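Side-chain contacts in conserved hypothetical protein (Pseudomonas aeruginosa PAO1, PDB 1TE5), which is a predicted class-II glutamine amidotransferase that probably releases ammonia from glutamine, the acceptor being unknown: residues A[34-39]-A[58-63]; A[38-43]-A[47-52]; A[75-80]-A[90-95]. One frame throughout, in Å; residues are numbered along the deposited sequence.

Contact 1: A[34-39]-A[58-63]; sequences DGWGIA and SEVARL
Trp-36 meets the first turn of helix 59-66 with the far end of its six-membered ring. Its CH2 lies 3.3 Å from the carbonyl O of Val-60. This oxygen sits at the ring edge and near the ring plane, where the slightly positive C-H rim faces it. The next rim atom, CZ2, is 3.4 Å from the CA of Ala-61, which comes at it obliquely. Two methyl groups add to this. Val-60 CG2 is 3.8 Å from Trp-36 CH2, and Ala-61 CB is 4.0 Å from Trp-36 CZ2. No hydrogen bond joins the two segments, and the contact is small and buried.

The Trp-36 and Val-60 side chains come from opposite directions. Trp-36 CG stands between its own backbone N and carbonyl carbon (chi1 58°), and the indole reaches from the strand to the helix. On Val-60, CG2 is anti to the backbone N and CG1 stands between the backbone N and the carbonyl carbon (chi1 56°). Both methyls then touch the CZ2/CH2 end of the indole from one side of its plane. The indole thus bridges strand 35-42 of the seven-stranded antiparallel sheet and the short helix that follows the hairpin of strands 35-42 and 45-51. This sheet is consistent with the Ntn-hydrolase fold of the class-II amidotransferases.

Further out, the ring of Phe-19 meets the indole at about 50°, and Val-64 touches it from the next turn of the helix. Asp-51 ties the two sides together: its backbone pairs with Trp-36 and its carboxylate binds Ser-58 OG. On the outer side of the turn, Glu-59 and Arg-62 form a long salt bridge, with Arg-62 NH1 3.5 Å from Glu-59 OE1. Val-60 and Leu-63 also pack on Arg-47 and Phe-49 of the second subunit.

Contact 2: A[38-43]-A[47-52]; sequences IAFYEG and RLFQDP
Phe-40 and Arg-47 are brought together by their torsions. Phe-40 CG stands between its backbone N and carbonyl carbon (chi1 60°), which swings the ring across to the neighbouring strand. Arg-47 CG is anti to its carbonyl carbon, and the chain then runs extended to NE. Its CB lies over one face of the Phe-40 ring, 4.0 Å from the ring centroid, a CH-pi contact. The CZ rim of that ring also touches Arg-47 CD.

The guanidinium takes the carboxylate of Glu-42 side-on, one nitrogen to each oxygen. Arg-47 NE reaches Glu-42 OE1 at 2.8 Å and nearly straight (174°), but from above the carboxylate plane. Arg-47 NH1 binds Glu-42 OE2 at 2.9 Å from the syn side, tilted out of that plane. This double grip limits rotation of the guanidinium.

The rings of Phe-40 and Phe-49 meet rim to rim with planes 18° apart. Phe-40 CE2 is 3.3 Å from Phe-49 CE1. On the other face of the sheet, Ala-39 CB packs 3.8 Å from Leu-48 CD1.

Asp-51 forms a salt bridge with Arg-47 of the second subunit, and Arg-47 hydrogen-bonds to the carbonyls of Gln-50 and Asp-51 of that subunit. Phe-49 packs on Phe-49 of that subunit. Four backbone bonds join Ile-38 to Phe-49 and Phe-40 to Arg-47, both hydrogen-bonded pairs, around the non-hydrogen-bonded pair Ala-39 and Leu-48. The arrangement is an antiparallel beta hairpin at the edge of the large sheet within this chain, with strand 45-51 at the dimer interface.

Contact 3: A[75-80]-A[90-95]; sequences IGHIRQ and NTHPFI
The side-chain amide of Gln-80 holds the backbone of His-92 at both its N and its O. Gln-80 OE1 accepts from His-92 N at 2.9 Å, nearly straight (175°). Gln-80 NE2 gives one bond to His-92 O at 3.0 Å and another to His-77 O at 2.8 Å. Both acceptors lie close to the amide plane of Gln-80, although each carbonyl is met from above its own plane. Three bonds therefore fix the rotation of this buried amide.

His-77 and His-92 form a T-shaped pair, with the edge of His-77 toward the face of His-92 and the planes at 86°. Their CD2 atoms are 3.3 Å apart. His-77 CG is anti to its backbone N (chi1 -166°), which brings the ring alongside His-92. Gln-80 CG lies over the centre of one face of the His-77 ring, and Phe-94 CE1 lies over the face of His-92 opposite His-77.

Pro-93 follows a cis peptide bond, and its CB is 4.2 Å from Ile-75 CG2. His-92 NE2 is hydrogen-bonded to Ser-129 OG of helix 128-143, and Phe-94 packs on that helix too. The contact joins strand 73-80 of the seven-stranded sheet to the loop 90-93 that leads into strand 94-98 of the six-stranded sheet. Ile-75 and His-77 also touch strand 101-108 of that sheet, consistent with the sandwich core of an Ntn-type fold.

The three contacts cluster at strand 35-42, with centres 9 to 10 Å apart. Contacts 1 and 2 both start from that strand and share Ile-38 and Ala-39. Contact 2 pairs strands 35-42 and 45-51 of one hairpin, and helix 59-66 of contact 1 follows it in the chain. Contact 3 opens only after both have closed. Its strand 73-80 is the other neighbour of 35-42 in the sheet, bonded to it by Ala-39 N to Ile-75 O and His-77 N to Gly-37 O. Contacts 1 and 2 touch the second subunit, while contact 3 ties the seven-stranded sheet to the loop leading into the six-stranded one. Strand 35-42 lies between strand 45-51 at the dimer side and strand 73-80 toward the interior.

Contact 1: A[34-39]-A[58-63]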
ATOM      1  N   ASP A  34      16.548  -5.573  10.734  1.00 36.48           N
ATOM      2  CA  ASP A  34      15.240  -5.718  11.357  1.00 37.77           C
ATOM      3  C   ASP A  34      14.152  -5.069  10.512  1.00 37.02           C
ATOM      4  O   ASP A  34      14.352  -4.014   9.916  1.00 40.81           O
ATOM      5  CB  ASP A  34      15.222  -5.090  12.752  1.00 40.55           C
ATOM      6  CG  ASP A  34      15.652  -6.050  13.844  1.00 40.68           C
ATOM      7  OD1 ASP A  34      15.906  -5.577  14.969  1.00 44.24           O
ATOM      8  OD2 ASP A  34      15.718  -7.271  13.594  1.00 37.08           O
ATOM      9  N   GLY A  35      12.980  -5.686  10.534  1.00 32.43           N
ATOM     10  CA  GLY A  35      11.828  -5.189   9.781  1.00 32.47           C
ATOM     11  C   GLY A  35      11.445  -3.731   9.997  1.00 30.21           C
ATOM     12  O   GLY A  35      11.602  -3.189  11.097  1.00 29.14           O
ATOM     13  N   TRP A  36      10.940  -3.088   8.949  1.00 26.60           N
ATOM     14  CA  TRP A  36      10.568  -1.679   9.034  1.00 26.18           C
ATOM     15  C   TRP A  36       9.334  -1.355   8.198  1.00 26.36           C
ATOM     16  O   TRP A  36       8.922  -2.141   7.351  1.00 25.10           O
ATOM     17  CB  TRP A  36      11.742  -0.811   8.567  1.00 29.75           C
ATOM     18  CG  TRP A  36      12.168  -1.136   7.174  1.00 28.23           C
ATOM     19  CD1 TRP A  36      12.951  -2.186   6.781  1.00 27.53           C
ATOM     20  CD2 TRP A  36      11.768  -0.463   5.974  1.00 27.78           C
ATOM     21  NE1 TRP A  36      13.056  -2.213   5.411  1.00 29.27           N
ATOM     22  CE2 TRP A  36      12.340  -1.169   4.889  1.00 27.56           C
ATOM     23  CE3 TRP A  36      10.979   0.663   5.709  1.00 24.99           C
ATOM     24  CZ2 TRP A  36      12.142  -0.789   3.566  1.00 29.46           C
ATOM     25  CZ3 TRP A  36      10.785   1.038   4.395  1.00 19.94           C
ATOM     26  CH2 TRP A  36      11.366   0.313   3.337  1.00 24.91           C
ATOM     27  N   GLY A  37       8.804  -0.154   8.378  1.00 26.44           N
ATOM     28  CA  GLY A  37       7.636   0.251   7.627  1.00 28.30           C
ATOM     29  C   GLY A  37       7.448   1.746   7.707  1.00 27.50           C
ATOM     30  O   GLY A  37       7.613   2.350   8.767  1.00 31.11           O
ATOM     31  N   ILE A  38       7.130   2.355   6.572  1.00 27.28           N
ATOM     32  CA  ILE A  38       6.922   3.791   6.504  1.00 23.89           C
ATOM     33  C   ILE A  38       5.748   4.093   5.588  1.00 20.20           C
ATOM     34  O   ILE A  38       5.789   3.798   4.393  1.00 18.28           O
ATOM     35  CB  ILE A  38       8.170   4.509   5.950  1.00 29.09           C
ATOM     36  CG1 ILE A  38       9.372   4.247   6.859  1.00 28.94           C
ATOM     37  CG2 ILE A  38       7.909   6.003   5.831  1.00 27.25           C
ATOM     38  CD1 ILE A  38      10.695   4.616   6.243  1.00 34.97           C
ATOM     39  N   ALA A  39       4.688   4.643   6.169  1.00 20.13           N
ATOM     40  CA  ALA A  39       3.502   5.017   5.422  1.00 18.39           C
ATOM     41  C   ALA A  39       3.367   6.519   5.540  1.00 20.72           C
ATOM     42  O   ALA A  39       3.722   7.096   6.558  1.00 20.22           O
ATOM     43  CB  ALA A  39       2.284   4.331   5.992  1.00 18.81           C
ATOM     44  N   SER A  58      17.402  -4.874   0.467  1.00 27.38           N
ATOM     45  CA  SER A  58      16.312  -5.029  -0.496  1.00 27.83           C
ATOM     46  C   SER A  58      15.977  -3.827  -1.388  1.00 26.74           C
ATOM     47  O   SER A  58      16.483  -2.721  -1.179  1.00 22.34           O
ATOM     48  CB  SER A  58      15.053  -5.529   0.212  1.00 29.28           C
ATOM     49  OG  SER A  58      14.602  -4.591   1.172  1.00 32.38           O
ATOM     50  N   GLU A  59      15.150  -4.080  -2.406  1.00 27.78           N
ATOM     51  CA  GLU A  59      14.723  -3.055  -3.359  1.00 26.72           C
ATOM     52  C   GLU A  59      13.745  -2.074  -2.717  1.00 23.50           C
ATOM     53  O   GLU A  59      13.700  -0.907  -3.090  1.00 24.54           O
ATOM     54  CB  GLU A  59      14.070  -3.705  -4.584  1.00 31.38           C
ATOM     55  CG  GLU A  59      14.048  -2.815  -5.830  1.00 38.91           C
ATOM     56  CD  GLU A  59      15.427  -2.645  -6.459  1.00 44.84           C
ATOM     57  OE1 GLU A  59      16.062  -3.683  -6.782  1.00 45.53           O
ATOM     58  OE2 GLU A  59      15.870  -1.479  -6.631  1.00 43.97           O
ATOM     59  N   VAL A  60      12.916  -2.575  -1.804  1.00 21.77           N
ATOM     60  CA  VAL A  60      11.950  -1.738  -1.087  1.00 21.42           C
ATOM     61  C   VAL A  60      12.691  -0.784  -0.141  1.00 20.69           C
ATOM     62  O   VAL A  60      12.241   0.332   0.120  1.00 23.45           O
ATOM     63  CB  VAL A  60      10.954  -2.604  -0.285  1.00 23.00           C
ATOM     64  CG1 VAL A  60      11.691  -3.510   0.661  1.00 21.24           C
ATOM     65  CG2 VAL A  60       9.967  -1.727   0.475  1.00 29.68           C
ATOM     66  N   ALA A  61      13.821  -1.256   0.379  1.00 20.07           N
ATOM     67  CA  ALA A  61      14.669  -0.485   1.275  1.00 22.65           C
ATOM     68  C   ALA A  61      15.352   0.625   0.483  1.00 22.46           C
ATOM     69  O   ALA A  61      15.700   1.673   1.023  1.00 29.25           O
ATOM     70  CB  ALA A  61      15.692  -1.394   1.911  1.00 18.56           C
ATOM     71  N   ARG A  62      15.566   0.370  -0.800  1.00 24.50           N
ATOM     72  CA  ARG A  62      16.169   1.351  -1.688  1.00 26.68           C
ATOM     73  C   ARG A  62      15.083   2.303  -2.185  1.00 28.22           C
ATOM     74  O   ARG A  62      15.348   3.474  -2.465  1.00 29.69           O
ATOM     75  CB  ARG A  62      16.826   0.660  -2.886  1.00 23.06           C
ATOM     76  CG  ARG A  62      18.204   0.092  -2.614  1.00 23.67           C
ATOM     77  CD  ARG A  62      18.903  -0.281  -3.922  1.00 22.88           C
ATOM     78  NE  ARG A  62      18.522  -1.598  -4.420  1.00 28.67           N
ATOM     79  CZ  ARG A  62      18.898  -2.740  -3.851  1.00 25.90           C
ATOM     80  NH1 ARG A  62      18.518  -3.903  -4.365  1.00 35.52           N
ATOM     81  NH2 ARG A  62      19.659  -2.718  -2.765  1.00 23.90           N
ATOM     82  N   LEU A  63      13.873   1.773  -2.337  1.00 28.24           N
ATOM     83  CA  LEU A  63      12.744   2.557  -2.800  1.00 30.38           C
ATOM     84  C   LEU A  63      12.391   3.729  -1.876  1.00 27.91           C
ATOM     85  O   LEU A  63      12.167   4.839  -2.355  1.00 29.01           O
ATOM     86  CB  LEU A  63      11.535   1.651  -3.031  1.00 37.35           C
ATOM     87  CG  LEU A  63      11.132   1.368  -4.482  1.00 42.84           C
ATOM     88  CD1 LEU A  63      10.519   2.615  -5.082  1.00 43.52           C
ATOM     89  CD2 LEU A  63      12.326   0.901  -5.302  1.00 49.82           C
TER

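Contact 2: A[38-43]-A[47-52]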
ATOM      1  N   ILE A  38       7.130   2.355   6.572  1.00 27.28           N
ATOM      2  CA  ILE A  38       6.922   3.791   6.504  1.00 23.89           C
ATOM      3  C   ILE A  38       5.748   4.093   5.588  1.00 20.20           C
ATOM      4  O   ILE A  38       5.789   3.798   4.393  1.00 18.28           O
ATOM      5  CB  ILE A  38       8.170   4.509   5.950  1.00 29.09           C
ATOM      6  CG1 ILE A  38       9.372   4.247   6.859  1.00 28.94           C
ATOM      7  CG2 ILE A  38       7.909   6.003   5.831  1.00 27.25           C
ATOM      8  CD1 ILE A  38      10.695   4.616   6.243  1.00 34.97           C
ATOM      9  N   ALA A  39       4.688   4.643   6.169  1.00 20.13           N
ATOM     10  CA  ALA A  39       3.502   5.017   5.422  1.00 18.39           C
ATOM     11  C   ALA A  39       3.367   6.519   5.540  1.00 20.72           C
ATOM     12  O   ALA A  39       3.722   7.096   6.558  1.00 20.22           O
ATOM     13  CB  ALA A  39       2.284   4.331   5.992  1.00 18.81           C
ATOM     14  N   PHE A  40       2.957   7.163   4.459  1.00 18.48           N
ATOM     15  CA  PHE A  40       2.760   8.602   4.470  1.00 20.28           C
ATOM     16  C   PHE A  40       1.672   8.994   3.482  1.00 16.71           C
ATOM     17  O   PHE A  40       1.314   8.210   2.604  1.00 20.80           O
ATOM     18  CB  PHE A  40       4.072   9.360   4.219  1.00 24.96           C
ATOM     19  CG  PHE A  40       4.718   9.057   2.905  1.00 24.78           C
ATOM     20  CD1 PHE A  40       4.509   9.890   1.802  1.00 27.88           C
ATOM     21  CD2 PHE A  40       5.569   7.962   2.774  1.00 28.11           C
ATOM     22  CE1 PHE A  40       5.142   9.638   0.576  1.00 28.67           C
ATOM     23  CE2 PHE A  40       6.207   7.695   1.561  1.00 32.65           C
ATOM     24  CZ  PHE A  40       5.994   8.537   0.457  1.00 31.55           C
ATOM     25  N   TYR A  41       1.128  10.195   3.640  1.00 21.05           N
ATOM     26  CA  TYR A  41       0.047  10.645   2.781  1.00 18.92           C
ATOM     27  C   TYR A  41       0.375  11.700   1.749  1.00 19.54           C
ATOM     28  O   TYR A  41       1.217  12.556   1.960  1.00 24.20           O
ATOM     29  CB  TYR A  41      -1.114  11.123   3.642  1.00 19.83           C
ATOM     30  CG  TYR A  41      -1.664  10.041   4.526  1.00 21.42           C
ATOM     31  CD1 TYR A  41      -0.998   9.660   5.689  1.00 19.56           C
ATOM     32  CD2 TYR A  41      -2.849   9.394   4.200  1.00 23.67           C
ATOM     33  CE1 TYR A  41      -1.496   8.659   6.507  1.00 22.57           C
ATOM     34  CE2 TYR A  41      -3.358   8.392   5.008  1.00 24.87           C
ATOM     35  CZ  TYR A  41      -2.681   8.030   6.158  1.00 26.87           C
ATOM     36  OH  TYR A  41      -3.192   7.037   6.951  1.00 30.72           O
ATOM     37  N   GLU A  42      -0.348  11.644   0.640  1.00 21.86           N
ATOM     38  CA  GLU A  42      -0.222  12.575  -0.468  1.00 26.26           C
ATOM     39  C   GLU A  42      -1.647  12.961  -0.848  1.00 25.12           C
ATOM     40  O   GLU A  42      -2.224  12.528  -1.850  1.00 31.08           O
ATOM     41  CB  GLU A  42       0.413  11.849  -1.649  1.00 28.95           C
ATOM     42  CG  GLU A  42       1.371  12.673  -2.476  1.00 38.70           C
ATOM     43  CD  GLU A  42       2.309  11.802  -3.301  1.00 37.90           C
ATOM     44  OE1 GLU A  42       3.290  11.275  -2.729  1.00 37.38           O
ATOM     45  OE2 GLU A  42       2.063  11.646  -4.518  1.00 40.85           O
ATOM     46  N   GLY A  43      -2.228  13.770   0.035  1.00 24.37           N
ATOM     47  CA  GLY A  43      -3.622  14.140  -0.106  1.00 24.50           C
ATOM     48  C   GLY A  43      -4.368  13.082   0.712  1.00 25.55           C
ATOM     49  O   GLY A  43      -4.019  12.874   1.882  1.00 29.87           O
ATOM     50  N   ARG A  47       1.011   6.129   0.748  1.00 23.02           N
ATOM     51  CA  ARG A  47       2.093   5.324   0.188  1.00 20.84           C
ATOM     52  C   ARG A  47       2.663   4.446   1.296  1.00 21.02           C
ATOM     53  O   ARG A  47       2.853   4.901   2.415  1.00 24.08           O
ATOM     54  CB  ARG A  47       3.196   6.207  -0.390  1.00 23.96           C
ATOM     55  CG  ARG A  47       2.767   7.031  -1.581  1.00 30.39           C
ATOM     56  CD  ARG A  47       3.964   7.663  -2.240  1.00 31.82           C
ATOM     57  NE  ARG A  47       3.599   8.575  -3.320  1.00 31.02           N
ATOM     58  CZ  ARG A  47       3.470   8.226  -4.597  1.00 29.05           C
ATOM     59  NH1 ARG A  47       3.138   9.137  -5.497  1.00 26.89           N
ATOM     60  NH2 ARG A  47       3.672   6.966  -4.973  1.00 27.28           N
ATOM     61  N   LEU A  48       2.932   3.188   0.985  1.00 20.15           N
ATOM     62  CA  LEU A  48       3.463   2.267   1.976  1.00 22.14           C
ATOM     63  C   LEU A  48       4.682   1.496   1.472  1.00 21.78           C
ATOM     64  O   LEU A  48       4.641   0.856   0.415  1.00 23.91           O
ATOM     65  CB  LEU A  48       2.376   1.278   2.408  1.00 22.03           C
ATOM     66  CG  LEU A  48       2.760   0.200   3.429  1.00 25.65           C
ATOM     67  CD1 LEU A  48       3.113   0.828   4.777  1.00 24.67           C
ATOM     68  CD2 LEU A  48       1.614  -0.779   3.571  1.00 21.11           C
ATOM     69  N   PHE A  49       5.765   1.576   2.237  1.00 20.46           N
ATOM     70  CA  PHE A  49       7.004   0.880   1.925  1.00 22.71           C
ATOM     71  C   PHE A  49       7.325   0.127   3.205  1.00 22.99           C
ATOM     72  O   PHE A  49       7.447   0.737   4.270  1.00 24.78           O
ATOM     73  CB  PHE A  49       8.135   1.867   1.631  1.00 22.25           C
ATOM     74  CG  PHE A  49       7.827   2.860   0.542  1.00 23.76           C
ATOM     75  CD1 PHE A  49       7.287   4.110   0.849  1.00 25.30           C
ATOM     76  CD2 PHE A  49       8.094   2.557  -0.794  1.00 23.90           C
ATOM     77  CE1 PHE A  49       7.017   5.040  -0.155  1.00 27.12           C
ATOM     78  CE2 PHE A  49       7.825   3.485  -1.807  1.00 25.53           C
ATOM     79  CZ  PHE A  49       7.285   4.731  -1.479  1.00 24.93           C
ATOM     80  N   GLN A  50       7.426  -1.194   3.120  1.00 26.00           N
ATOM     81  CA  GLN A  50       7.725  -2.003   4.298  1.00 22.13           C
ATOM     82  C   GLN A  50       8.477  -3.273   3.925  1.00 24.86           C
ATOM     83  O   GLN A  50       8.434  -3.722   2.783  1.00 24.83           O
ATOM     84  CB  GLN A  50       6.437  -2.365   5.036  1.00 17.42           C
ATOM     85  CG  GLN A  50       5.601  -3.395   4.333  1.00 23.25           C
ATOM     86  CD  GLN A  50       4.164  -3.394   4.778  1.00 21.24           C
ATOM     87  OE1 GLN A  50       3.870  -3.282   5.963  1.00 27.49           O
ATOM     88  NE2 GLN A  50       3.252  -3.508   3.817  1.00 19.99           N
ATOM     89  N   ASP A  51       9.097  -3.898   4.913  1.00 25.81           N
ATOM     90  CA  ASP A  51       9.889  -5.090   4.663  1.00 25.02           C
ATOM     91  C   ASP A  51      10.149  -5.820   5.965  1.00 23.44           C
ATOM     92  O   ASP A  51      10.489  -5.203   6.964  1.00 23.30           O
ATOM     93  CB  ASP A  51      11.233  -4.663   4.065  1.00 25.13           C
ATOM     94  CG  ASP A  51      11.825  -5.702   3.131  1.00 26.20           C
ATOM     95  OD1 ASP A  51      13.069  -5.780   3.069  1.00 29.39           O
ATOM     96  OD2 ASP A  51      11.069  -6.410   2.429  1.00 32.79           O
ATOM     97  N   PRO A  52       9.914  -7.141   5.991  1.00 24.98           N
ATOM     98  CA  PRO A  52      10.161  -7.905   7.218  1.00 27.90           C
ATOM     99  C   PRO A  52      11.665  -8.134   7.339  1.00 29.07           C
ATOM    100  O   PRO A  52      12.443  -7.520   6.602  1.00 28.74           O
ATOM    101  CB  PRO A  52       9.414  -9.210   6.955  1.00 25.76           C
ATOM    102  CG  PRO A  52       9.548  -9.376   5.484  1.00 28.33           C
ATOM    103  CD  PRO A  52       9.280  -7.985   4.967  1.00 22.74           C
TER

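Contact 3: A[75-80]-A[90-95]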
ATOM      1  N   ILE A  75       3.629   7.820   9.353  1.00 20.89           N
ATOM      2  CA  ILE A  75       3.575   6.828  10.418  1.00 24.15           C
ATOM      3  C   ILE A  75       4.524   5.709  10.009  1.00 24.81           C
ATOM      4  O   ILE A  75       4.438   5.190   8.896  1.00 24.05           O
ATOM      5  CB  ILE A  75       2.150   6.228  10.633  1.00 23.34           C
ATOM      6  CG1 ILE A  75       1.256   7.207  11.389  1.00 25.98           C
ATOM      7  CG2 ILE A  75       2.230   4.937  11.436  1.00 27.77           C
ATOM      8  CD1 ILE A  75      -0.048   6.599  11.833  1.00 28.55           C
ATOM      9  N   GLY A  76       5.408   5.324  10.919  1.00 25.18           N
ATOM     10  CA  GLY A  76       6.351   4.268  10.617  1.00 24.71           C
ATOM     11  C   GLY A  76       6.748   3.472  11.840  1.00 26.07           C
ATOM     12  O   GLY A  76       6.511   3.894  12.984  1.00 26.30           O
ATOM     13  N   HIS A  77       7.314   2.295  11.600  1.00 24.42           N
ATOM     14  CA  HIS A  77       7.766   1.417  12.671  1.00 27.05           C
ATOM     15  C   HIS A  77       9.058   0.757  12.209  1.00 24.53           C
ATOM     16  O   HIS A  77       9.061  -0.060  11.291  1.00 25.33           O
ATOM     17  CB  HIS A  77       6.751   0.324  12.950  1.00 25.83           C
ATOM     18  CG  HIS A  77       6.936  -0.443  14.226  1.00 29.89           C
ATOM     19  ND1 HIS A  77       8.140  -0.479  14.899  1.00 31.70           N
ATOM     20  CD2 HIS A  77       6.079  -1.202  14.950  1.00 28.52           C
ATOM     21  CE1 HIS A  77       8.013  -1.226  15.982  1.00 32.25           C
ATOM     22  NE2 HIS A  77       6.773  -1.676  16.036  1.00 29.61           N
ATOM     23  N   ILE A  78      10.162   1.142  12.835  1.00 27.60           N
ATOM     24  CA  ILE A  78      11.477   0.609  12.485  1.00 27.54           C
ATOM     25  C   ILE A  78      11.924  -0.426  13.520  1.00 29.43           C
ATOM     26  O   ILE A  78      11.492  -0.388  14.675  1.00 30.82           O
ATOM     27  CB  ILE A  78      12.515   1.758  12.411  1.00 24.92           C
ATOM     28  CG1 ILE A  78      11.962   2.917  11.576  1.00 25.15           C
ATOM     29  CG2 ILE A  78      13.833   1.264  11.821  1.00 26.61           C
ATOM     30  CD1 ILE A  78      11.574   2.555  10.162  1.00 27.55           C
ATOM     31  N   ARG A  79      12.795  -1.340  13.106  1.00 31.42           N
ATOM     32  CA  ARG A  79      13.319  -2.382  13.986  1.00 37.01           C
ATOM     33  C   ARG A  79      12.236  -3.084  14.789  1.00 36.25           C
ATOM     34  O   ARG A  79      12.257  -3.103  16.020  1.00 39.10           O
ATOM     35  CB  ARG A  79      14.419  -1.834  14.908  1.00 40.57           C
ATOM     36  CG  ARG A  79      15.715  -1.480  14.178  1.00 52.24           C
ATOM     37  CD  ARG A  79      16.864  -1.135  15.129  1.00 60.18           C
ATOM     38  NE  ARG A  79      16.604   0.074  15.907  1.00 66.21           N
ATOM     39  CZ  ARG A  79      16.246   0.076  17.190  1.00 69.84           C
ATOM     40  NH1 ARG A  79      16.029   1.226  17.819  1.00 72.01           N
ATOM     41  NH2 ARG A  79      16.103  -1.070  17.848  1.00 70.41           N
ATOM     42  N   GLN A  80      11.295  -3.671  14.069  1.00 34.87           N
ATOM     43  CA  GLN A  80      10.198  -4.391  14.682  1.00 39.30           C
ATOM     44  C   GLN A  80      10.711  -5.727  15.191  1.00 42.15           C
ATOM     45  O   GLN A  80      11.338  -6.482  14.449  1.00 42.21           O
ATOM     46  CB  GLN A  80       9.087  -4.585  13.656  1.00 35.07           C
ATOM     47  CG  GLN A  80       8.616  -3.262  13.062  1.00 31.05           C
ATOM     48  CD  GLN A  80       7.614  -3.423  11.945  1.00 32.35           C
ATOM     49  OE1 GLN A  80       6.962  -4.458  11.825  1.00 38.14           O
ATOM     50  NE2 GLN A  80       7.465  -2.385  11.133  1.00 28.82           N
ATOM     51  N   ASN A  90       3.032  -9.627   8.395  1.00 31.15           N
ATOM     52  CA  ASN A  90       3.282  -9.369   9.813  1.00 28.25           C
ATOM     53  C   ASN A  90       4.177  -8.152  10.044  1.00 28.19           C
ATOM     54  O   ASN A  90       4.688  -7.950  11.148  1.00 27.16           O
ATOM     55  CB  ASN A  90       3.850 -10.625  10.450  1.00 27.88           C
ATOM     56  CG  ASN A  90       2.915 -11.822  10.515  1.00 29.23           C
ATOM     57  OD1 ASN A  90       1.756 -11.689  10.891  1.00 28.39           O
ATOM     58  ND2 ASN A  90       3.402 -12.989  10.107  1.00 35.35           N
ATOM     59  N   THR A  91       4.320  -7.320   9.021  1.00 26.80           N
ATOM     60  CA  THR A  91       5.148  -6.122   9.101  1.00 25.10           C
ATOM     61  C   THR A  91       4.272  -4.848   9.188  1.00 27.37           C
ATOM     62  O   THR A  91       3.279  -4.732   8.476  1.00 25.71           O
ATOM     63  CB  THR A  91       6.078  -6.064   7.866  1.00 26.10           C
ATOM     64  OG1 THR A  91       6.833  -7.284   7.784  1.00 25.76           O
ATOM     65  CG2 THR A  91       7.030  -4.900   7.952  1.00 21.52           C
ATOM     66  N   HIS A  92       4.620  -3.966  10.129  1.00 26.13           N
ATOM     67  CA  HIS A  92       3.925  -2.700  10.368  1.00 26.66           C
ATOM     68  C   HIS A  92       4.461  -1.655   9.405  1.00 24.52           C
ATOM     69  O   HIS A  92       5.591  -1.757   8.942  1.00 26.73           O
ATOM     70  CB  HIS A  92       4.231  -2.157  11.774  1.00 30.04           C
ATOM     71  CG  HIS A  92       3.815  -3.049  12.899  1.00 34.20           C
ATOM     72  ND1 HIS A  92       4.023  -4.412  12.897  1.00 40.14           N
ATOM     73  CD2 HIS A  92       3.258  -2.755  14.093  1.00 32.26           C
ATOM     74  CE1 HIS A  92       3.616  -4.918  14.047  1.00 40.89           C
ATOM     75  NE2 HIS A  92       3.147  -3.932  14.790  1.00 37.97           N
ATOM     76  N   PRO A  93       3.677  -0.603   9.134  1.00 23.97           N
ATOM     77  CA  PRO A  93       2.332  -0.358   9.672  1.00 25.17           C
ATOM     78  C   PRO A  93       1.237  -1.048   8.834  1.00 23.55           C
ATOM     79  O   PRO A  93       1.530  -1.608   7.784  1.00 24.94           O
ATOM     80  CB  PRO A  93       2.225   1.164   9.623  1.00 26.15           C
ATOM     81  CG  PRO A  93       3.050   1.523   8.442  1.00 28.52           C
ATOM     82  CD  PRO A  93       4.253   0.640   8.584  1.00 25.48           C
ATOM     83  N   PHE A  94      -0.008  -1.007   9.316  1.00 21.94           N
ATOM     84  CA  PHE A  94      -1.134  -1.628   8.620  1.00 23.72           C
ATOM     85  C   PHE A  94      -2.129  -0.574   8.126  1.00 20.89           C
ATOM     86  O   PHE A  94      -2.334   0.453   8.777  1.00 25.94           O
ATOM     87  CB  PHE A  94      -1.835  -2.639   9.534  1.00 24.01           C
ATOM     88  CG  PHE A  94      -0.927  -3.717  10.047  1.00 22.68           C
ATOM     89  CD1 PHE A  94      -0.456  -3.686  11.353  1.00 24.70           C
ATOM     90  CD2 PHE A  94      -0.527  -4.761   9.217  1.00 19.40           C
ATOM     91  CE1 PHE A  94       0.401  -4.687  11.820  1.00 26.09           C
ATOM     92  CE2 PHE A  94       0.326  -5.762   9.672  1.00 25.47           C
ATOM     93  CZ  PHE A  94       0.789  -5.725  10.973  1.00 28.10           C
ATOM     94  N   ILE A  95      -2.735  -0.834   6.969  1.00 21.84           N
ATOM     95  CA  ILE A  95      -3.699   0.090   6.371  1.00 21.73           C
ATOM     96  C   ILE A  95      -5.059  -0.566   6.149  1.00 21.63           C
ATOM     97  O   ILE A  95      -5.148  -1.756   5.840  1.00 21.89           O
ATOM     98  CB  ILE A  95      -3.195   0.624   5.008  1.00 23.03           C
ATOM     99  CG1 ILE A  95      -1.782   1.192   5.146  1.00 25.33           C
ATOM    100  CG2 ILE A  95      -4.148   1.688   4.456  1.00 23.73           C
ATOM    101  CD1 ILE A  95      -1.238   1.735   3.862  1.00 26.68           C
TER